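Transcriptional repressor PagR (Bacillus anthracis, PDB 2ZKZ) represses expression of the pagA and atxA genes as a dimeric, DNA-binding transcription factor of the ArsR family. Local coordinates at residues 18-23 with 89-94; 22-27 with 31-36. One frame throughout, in Å; residues are numbered along the deposited sequence.

Contact 1 (18-23 with 89-94); sequences AELLKT and EGIIKL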
ATOM      1  N   ALA A  18       0.447  -4.947  -5.959  1.00 20.46           N
ATOM      2  CA  ALA A  18       0.698  -5.546  -4.644  1.00 21.61           C
ATOM      3  C   ALA A  18       2.134  -5.272  -4.187  1.00 22.85           C
ATOM      4  O   ALA A  18       2.385  -4.949  -3.020  1.00 21.56           O
ATOM      5  CB  ALA A  18       0.450  -7.059  -4.692  1.00 23.04           C
ATOM      6  N   GLU A  19       3.070  -5.418  -5.119  1.00 23.63           N
ATOM      7  CA  GLU A  19       4.489  -5.195  -4.853  1.00 24.20           C
ATOM      8  C   GLU A  19       4.757  -3.717  -4.529  1.00 22.74           C
ATOM      9  O   GLU A  19       5.633  -3.404  -3.726  1.00 22.87           O
ATOM     10  CB  GLU A  19       5.318  -5.653  -6.067  1.00 26.64           C
ATOM     11  CG  GLU A  19       6.834  -5.466  -5.950  1.00 29.38           C
ATOM     12  CD  GLU A  19       7.440  -6.207  -4.772  1.00 32.67           C
ATOM     13  OE1 GLU A  19       6.773  -7.106  -4.220  1.00 34.05           O
ATOM     14  OE2 GLU A  19       8.594  -5.898  -4.401  1.00 35.13           O
ATOM     15  N   LEU A  20       3.999  -2.817  -5.147  1.00 20.92           N
ATOM     16  CA  LEU A  20       4.145  -1.381  -4.891  1.00 22.09           C
ATOM     17  C   LEU A  20       3.750  -1.081  -3.445  1.00 22.29           C
ATOM     18  O   LEU A  20       4.441  -0.358  -2.733  1.00 20.33           O
ATOM     19  CB  LEU A  20       3.248  -0.559  -5.833  1.00 24.04           C
ATOM     20  CG  LEU A  20       3.411   0.967  -5.786  1.00 26.46           C
ATOM     21  CD1 LEU A  20       4.791   1.343  -6.348  1.00 27.61           C
ATOM     22  CD2 LEU A  20       2.320   1.639  -6.607  1.00 27.48           C
ATOM     23  N   LEU A  21       2.631  -1.645  -3.008  1.00 22.33           N
ATOM     24  CA  LEU A  21       2.181  -1.416  -1.642  1.00 21.74           C
ATOM     25  C   LEU A  21       3.169  -2.044  -0.662  1.00 19.54           C
ATOM     26  O   LEU A  21       3.485  -1.453   0.362  1.00 20.77           O
ATOM     27  CB  LEU A  21       0.779  -2.002  -1.436  1.00 20.55           C
ATOM     28  CG  LEU A  21      -0.345  -1.472  -2.336  1.00 21.29           C
ATOM     29  CD1 LEU A  21      -1.672  -2.127  -1.916  1.00 23.18           C
ATOM     30  CD2 LEU A  21      -0.452   0.041  -2.227  1.00 23.72           C
ATOM     31  N   LYS A  22       3.664  -3.236  -0.983  1.00 19.91           N
ATOM     32  CA  LYS A  22       4.618  -3.911  -0.111  1.00 21.75           C
ATOM     33  C   LYS A  22       5.887  -3.076   0.082  1.00 23.41           C
ATOM     34  O   LYS A  22       6.390  -2.944   1.196  1.00 20.23           O
ATOM     35  CB  LYS A  22       4.988  -5.277  -0.688  1.00 25.89           C
ATOM     36  CG  LYS A  22       5.965  -6.076   0.178  1.00 29.52           C
ATOM     37  CD  LYS A  22       6.470  -7.314  -0.560  1.00 34.48           C
ATOM     38  CE  LYS A  22       7.487  -8.090   0.267  1.00 37.02           C
ATOM     39  NZ  LYS A  22       6.844  -8.682   1.471  1.00 40.38           N
ATOM     40  N   THR A  23       6.388  -2.498  -1.008  1.00 21.80           N
ATOM     41  CA  THR A  23       7.598  -1.688  -0.961  1.00 22.10           C
ATOM     42  C   THR A  23       7.416  -0.401  -0.156  1.00 22.57           C
ATOM     43  O   THR A  23       8.364   0.088   0.454  1.00 24.06           O
ATOM     44  CB  THR A  23       8.092  -1.351  -2.394  1.00 22.71           C
ATOM     45  OG1 THR A  23       8.229  -2.564  -3.143  1.00 19.95           O
ATOM     46  CG2 THR A  23       9.460  -0.655  -2.349  1.00 23.83           C
ATOM     47  N   GLU A  89       2.264   8.928  -5.983  1.00 30.47           N
ATOM     48  CA  GLU A  89       1.847  10.267  -5.570  1.00 33.31           C
ATOM     49  C   GLU A  89       0.403  10.230  -5.084  1.00 31.77           C
ATOM     50  O   GLU A  89       0.066  10.825  -4.062  1.00 29.37           O
ATOM     51  CB  GLU A  89       1.965  11.263  -6.732  1.00 37.04           C
ATOM     52  CG  GLU A  89       1.487  12.661  -6.364  1.00 43.70           C
ATOM     53  CD  GLU A  89       1.691  13.671  -7.480  1.00 49.41           C
ATOM     54  OE1 GLU A  89       1.235  13.408  -8.614  1.00 52.49           O
ATOM     55  OE2 GLU A  89       2.301  14.734  -7.220  1.00 50.02           O
ATOM     56  N   GLY A  90      -0.443   9.518  -5.824  1.00 32.50           N
ATOM     57  CA  GLY A  90      -1.842   9.414  -5.447  1.00 29.96           C
ATOM     58  C   GLY A  90      -2.031   8.801  -4.068  1.00 29.55           C
ATOM     59  O   GLY A  90      -2.848   9.271  -3.280  1.00 28.83           O
ATOM     60  N   ILE A  91      -1.263   7.758  -3.769  1.00 29.10           N
ATOM     61  CA  ILE A  91      -1.370   7.076  -2.489  1.00 27.06           C
ATOM     62  C   ILE A  91      -0.868   7.911  -1.329  1.00 29.15           C
ATOM     63  O   ILE A  91      -1.501   7.956  -0.273  1.00 27.38           O
ATOM     64  CB  ILE A  91      -0.593   5.732  -2.484  1.00 27.39           C
ATOM     65  CG1 ILE A  91      -1.237   4.746  -3.459  1.00 27.57           C
ATOM     66  CG2 ILE A  91      -0.595   5.136  -1.079  1.00 25.23           C
ATOM     67  CD1 ILE A  91      -0.412   3.489  -3.698  1.00 27.08           C
ATOM     68  N   ILE A  92       0.269   8.579  -1.513  1.00 29.51           N
ATOM     69  CA  ILE A  92       0.808   9.373  -0.427  1.00 32.83           C
ATOM     70  C   ILE A  92      -0.119  10.534  -0.084  1.00 34.56           C
ATOM     71  O   ILE A  92      -0.229  10.914   1.078  1.00 36.31           O
ATOM     72  CB  ILE A  92       2.244   9.888  -0.744  1.00 31.80           C
ATOM     73  CG1 ILE A  92       2.982  10.172   0.566  1.00 32.34           C
ATOM     74  CG2 ILE A  92       2.193  11.136  -1.603  1.00 32.58           C
ATOM     75  CD1 ILE A  92       3.175   8.929   1.441  1.00 34.82           C
ATOM     76  N   LYS A  93      -0.795  11.093  -1.083  1.00 37.95           N
ATOM     77  CA  LYS A  93      -1.724  12.192  -0.824  1.00 41.28           C
ATOM     78  C   LYS A  93      -2.896  11.691   0.012  1.00 42.87           C
ATOM     79  O   LYS A  93      -3.289  12.324   0.990  1.00 43.78           O
ATOM     80  CB  LYS A  93      -2.258  12.780  -2.130  1.00 42.26           C
ATOM     81  CG  LYS A  93      -1.217  13.472  -2.981  1.00 45.09           C
ATOM     82  CD  LYS A  93      -1.746  14.803  -3.511  1.00 49.74           C
ATOM     83  CE  LYS A  93      -3.040  14.637  -4.298  1.00 50.03           C
ATOM     84  NZ  LYS A  93      -3.569  15.949  -4.775  1.00 52.53           N
ATOM     85  N   LEU A  94      -3.451  10.549  -0.384  1.00 44.00           N
ATOM     86  CA  LEU A  94      -4.577   9.943   0.318  1.00 45.47           C
ATOM     87  C   LEU A  94      -4.245   9.591   1.760  1.00 46.67           C
ATOM     88  O   LEU A  94      -5.118   9.612   2.628  1.00 47.25           O
ATOM     89  CB  LEU A  94      -5.026   8.666  -0.402  1.00 47.27           C
ATOM     90  CG  LEU A  94      -6.027   8.779  -1.553  1.00 48.94           C
ATOM     91  CD1 LEU A  94      -7.389   9.136  -0.986  1.00 48.83           C
ATOM     92  CD2 LEU A  94      -5.563   9.819  -2.569  1.00 50.36           C
TER
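Ile91 reaches out from helix 86-95 and sets its terminal methyl against two leucines of helix 14-24. With CG1 anti to the carbonyl carbon (chi1 -66°) and CD1 fully extended from it (chi2 170°), the longer branch covers part of the gap between the helices and the leucine side chains the rest; the nearest CA atoms, those of Leu21 and Ile91, are still 9.2 Å apart. Its CD1 meets CD2 of Leu21 at 3.7 Å, a normal van der Waals approach, and the two side chains cross at about a right angle, so they touch at their ends and do not lie alongside each other. Leu20 comes from the preceding position on the same helix and brings its CD2 to 4.4 Å from Ile91 CD1, a looser touch. One methyl thus serves both leucines, and the contact, though buried, is small and wholly apolar. On the far side of helix 14-24, Glu19 O accepts hydrogen bonds from both N and OG1 of Thr23, OG1 at 2.8 Å, from opposite faces of its carbonyl plane. The leucines have other neighbours too: Leu20 also packs on Val69 and on Lys87 and Val88, while Leu21 touches Leu30 of the second subunit. The contact therefore joins the N-terminal and C-terminal helices beside the dimer interface, with Ile92 turned to helix 27-39.

Contact 2 (22-27 with 31-36); sequences KTMAHP and KIVNEL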
ATOM      1  N   LYS A  22       3.664  -3.236  -0.983  1.00 19.91           N
ATOM      2  CA  LYS A  22       4.618  -3.911  -0.111  1.00 21.75           C
ATOM      3  C   LYS A  22       5.887  -3.076   0.082  1.00 23.41           C
ATOM      4  O   LYS A  22       6.390  -2.944   1.196  1.00 20.23           O
ATOM      5  CB  LYS A  22       4.988  -5.277  -0.688  1.00 25.89           C
ATOM      6  CG  LYS A  22       5.965  -6.076   0.178  1.00 29.52           C
ATOM      7  CD  LYS A  22       6.470  -7.314  -0.560  1.00 34.48           C
ATOM      8  CE  LYS A  22       7.487  -8.090   0.267  1.00 37.02           C
ATOM      9  NZ  LYS A  22       6.844  -8.682   1.471  1.00 40.38           N
ATOM     10  N   THR A  23       6.388  -2.498  -1.008  1.00 21.80           N
ATOM     11  CA  THR A  23       7.598  -1.688  -0.961  1.00 22.10           C
ATOM     12  C   THR A  23       7.416  -0.401  -0.156  1.00 22.57           C
ATOM     13  O   THR A  23       8.364   0.088   0.454  1.00 24.06           O
ATOM     14  CB  THR A  23       8.092  -1.351  -2.394  1.00 22.71           C
ATOM     15  OG1 THR A  23       8.229  -2.564  -3.143  1.00 19.95           O
ATOM     16  CG2 THR A  23       9.460  -0.655  -2.349  1.00 23.83           C
HETATM   17  N   MSE A  24       6.204   0.148  -0.156  1.00 20.70           N
HETATM   18  CA  MSE A  24       5.906   1.373   0.600  1.00 23.67           C
HETATM   19  C   MSE A  24       5.462   1.080   2.037  1.00 23.44           C
HETATM   20  O   MSE A  24       5.354   1.996   2.853  1.00 26.53           O
HETATM   21  CB  MSE A  24       4.767   2.163  -0.069  1.00 24.93           C
HETATM   22  CG  MSE A  24       5.001   2.628  -1.508  1.00 24.82           C
HETATM   23 SE   MSE A  24       3.401   3.483  -2.243  1.00 32.74          SE
HETATM   24  CE  MSE A  24       3.376   5.051  -1.118  1.00 25.28           C
ATOM     25  N   ALA A  25       5.211  -0.189   2.349  1.00 22.34           N
ATOM     26  CA  ALA A  25       4.709  -0.574   3.670  1.00 22.52           C
ATOM     27  C   ALA A  25       5.671  -0.530   4.860  1.00 24.32           C
ATOM     28  O   ALA A  25       5.766  -1.489   5.622  1.00 23.88           O
ATOM     29  CB  ALA A  25       4.053  -1.963   3.580  1.00 23.36           C
ATOM     30  N   HIS A  26       6.353   0.597   5.031  1.00 24.16           N
ATOM     31  CA  HIS A  26       7.304   0.800   6.123  1.00 26.13           C
ATOM     32  C   HIS A  26       7.192   2.271   6.522  1.00 26.15           C
ATOM     33  O   HIS A  26       7.231   3.150   5.665  1.00 25.14           O
ATOM     34  CB  HIS A  26       8.735   0.508   5.644  1.00 28.52           C
ATOM     35  CG  HIS A  26       8.958  -0.913   5.229  1.00 32.29           C
ATOM     36  ND1 HIS A  26       9.369  -1.891   6.110  1.00 34.92           N
ATOM     37  CD2 HIS A  26       8.784  -1.531   4.037  1.00 31.45           C
ATOM     38  CE1 HIS A  26       9.437  -3.049   5.479  1.00 33.22           C
ATOM     39  NE2 HIS A  26       9.087  -2.859   4.220  1.00 33.09           N
ATOM     40  N   PRO A  27       7.059   2.556   7.826  1.00 26.46           N
ATOM     41  CA  PRO A  27       6.936   3.924   8.338  1.00 28.89           C
ATOM     42  C   PRO A  27       7.917   4.945   7.759  1.00 27.71           C
ATOM     43  O   PRO A  27       7.513   6.000   7.270  1.00 26.60           O
ATOM     44  CB  PRO A  27       7.124   3.742   9.844  1.00 28.82           C
ATOM     45  CG  PRO A  27       6.498   2.417  10.078  1.00 28.93           C
ATOM     46  CD  PRO A  27       7.036   1.584   8.934  1.00 26.77           C
ATOM     47  N   LYS A  31       7.543   8.114   5.102  1.00 25.76           N
ATOM     48  CA  LYS A  31       8.063   9.441   5.421  1.00 28.58           C
ATOM     49  C   LYS A  31       8.865   9.972   4.242  1.00 25.28           C
ATOM     50  O   LYS A  31       8.727  11.128   3.858  1.00 27.25           O
ATOM     51  CB  LYS A  31       8.992   9.397   6.633  1.00 31.72           C
ATOM     52  CG  LYS A  31       8.304   9.425   7.974  1.00 40.98           C
ATOM     53  CD  LYS A  31       9.179  10.149   9.000  1.00 43.66           C
ATOM     54  CE  LYS A  31       9.422  11.596   8.567  1.00 46.71           C
ATOM     55  NZ  LYS A  31      10.162  12.400   9.581  1.00 47.19           N
ATOM     56  N   ILE A  32       9.722   9.123   3.688  1.00 26.53           N
ATOM     57  CA  ILE A  32      10.546   9.513   2.550  1.00 25.09           C
ATOM     58  C   ILE A  32       9.659   9.943   1.383  1.00 26.31           C
ATOM     59  O   ILE A  32       9.875  10.997   0.787  1.00 25.50           O
ATOM     60  CB  ILE A  32      11.470   8.350   2.116  1.00 26.35           C
ATOM     61  CG1 ILE A  32      12.508   8.092   3.209  1.00 26.07           C
ATOM     62  CG2 ILE A  32      12.135   8.666   0.779  1.00 25.38           C
ATOM     63  CD1 ILE A  32      13.427   6.889   2.945  1.00 27.72           C
ATOM     64  N   VAL A  33       8.654   9.137   1.061  1.00 24.20           N
ATOM     65  CA  VAL A  33       7.762   9.486  -0.041  1.00 24.70           C
ATOM     66  C   VAL A  33       7.040  10.804   0.224  1.00 24.37           C
ATOM     67  O   VAL A  33       6.911  11.644  -0.674  1.00 24.31           O
ATOM     68  CB  VAL A  33       6.716   8.375  -0.296  1.00 23.74           C
ATOM     69  CG1 VAL A  33       5.748   8.814  -1.389  1.00 25.14           C
ATOM     70  CG2 VAL A  33       7.419   7.091  -0.695  1.00 22.96           C
ATOM     71  N   ASN A  34       6.555  10.987   1.448  1.00 24.85           N
ATOM     72  CA  ASN A  34       5.861  12.225   1.799  1.00 26.86           C
ATOM     73  C   ASN A  34       6.794  13.431   1.589  1.00 27.26           C
ATOM     74  O   ASN A  34       6.396  14.454   1.036  1.00 26.25           O
ATOM     75  CB  ASN A  34       5.411  12.189   3.263  1.00 30.36           C
ATOM     76  CG  ASN A  34       4.480  13.336   3.609  1.00 34.61           C
ATOM     77  OD1 ASN A  34       4.709  14.075   4.568  1.00 36.96           O
ATOM     78  ND2 ASN A  34       3.423  13.491   2.824  1.00 35.69           N
ATOM     79  N   GLU A  35       8.040  13.297   2.032  1.00 27.00           N
ATOM     80  CA  GLU A  35       9.015  14.377   1.885  1.00 29.05           C
ATOM     81  C   GLU A  35       9.286  14.713   0.418  1.00 28.78           C
ATOM     82  O   GLU A  35       9.405  15.886   0.055  1.00 28.80           O
ATOM     83  CB  GLU A  35      10.327  14.008   2.577  1.00 29.12           C
ATOM     84  CG  GLU A  35      10.262  13.980   4.093  1.00 31.34           C
ATOM     85  CD  GLU A  35       9.832  15.306   4.696  1.00 35.69           C
ATOM     86  OE1 GLU A  35      10.234  16.369   4.177  1.00 36.90           O
ATOM     87  OE2 GLU A  35       9.104  15.287   5.707  1.00 37.90           O
ATOM     88  N   LEU A  36       9.402  13.689  -0.422  1.00 26.73           N
ATOM     89  CA  LEU A  36       9.644  13.908  -1.842  1.00 28.14           C
ATOM     90  C   LEU A  36       8.419  14.541  -2.486  1.00 31.09           C
ATOM     91  O   LEU A  36       8.526  15.286  -3.452  1.00 31.54           O
ATOM     92  CB  LEU A  36       9.985  12.589  -2.537  1.00 27.38           C
ATOM     93  CG  LEU A  36      11.400  12.098  -2.228  1.00 28.68           C
ATOM     94  CD1 LEU A  36      11.609  10.682  -2.770  1.00 28.65           C
ATOM     95  CD2 LEU A  36      12.400  13.072  -2.843  1.00 28.02           C
TER
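Met24, present as selenomethionine, meets Val33 end to end across the turn between helices 14-24 and 27-39. The Met24 chain leaves its backbone with CG anti to the carbonyl carbon (chi1 -60°) and runs extended to the selenium, where a bend at chi3 (67°) turns CE to the second helix. There CE comes to 4.5 Å from CG1 of Val33, whose CB bond points toward 22-27. This is a loose apolar touch between methyl groups, with the CA atoms of the two residues 8.3 Å apart. Pro27 makes the other link through its backbone. Its carbonyl O accepts the N-H of Lys31 at 3.0 Å, the i to i+4 bond of the first turn of helix 27-39, while its CB bond points away from 31-36. Lys31 bends at chi2 and chi3, and its CG passes 3.6 Å from Pro27 O as the outer chain leads away. On the second subunit, Pro27 packs on Ala18 and Lys31 on Leu14. Ala25 is the centre of an inverse gamma turn, closed by the hydrogen bond from His26 N to Met24 O at 2.8 Å, and His26 occupies the N-cap position. Helix 86-95 packs against both side chains: Met24 touches Ile91, and Val33 packs on Val88 and Ile92. Ile32 instead touches Leu51 of helix 44-51 and His61 and Met65 of helix 55-65, the two helices of the predicted helix-turn-helix.

Overall arrangement
From the N terminus, the chain runs along helix 14-24, turns at 25-26 and enters helix 27-39; contact 2 spans this turn, and the three residues between its segments lie in the first turn of helix 27-39. Contact 1 starts from the same helix but closes a far longer loop, 65 residues that take in the predicted helix-turn-helix and the strands before the chain returns in helix 86-95. The short loop thus lies within the long one, and Lys22 and Thr23 belong to both contacts. Their centres are 8 Å apart and they touch directly: Ile92 CG1 lies 3.7 Å from Asn34 CA. Together they tie three helices into one apolar cluster, and both contacts also reach the second subunit.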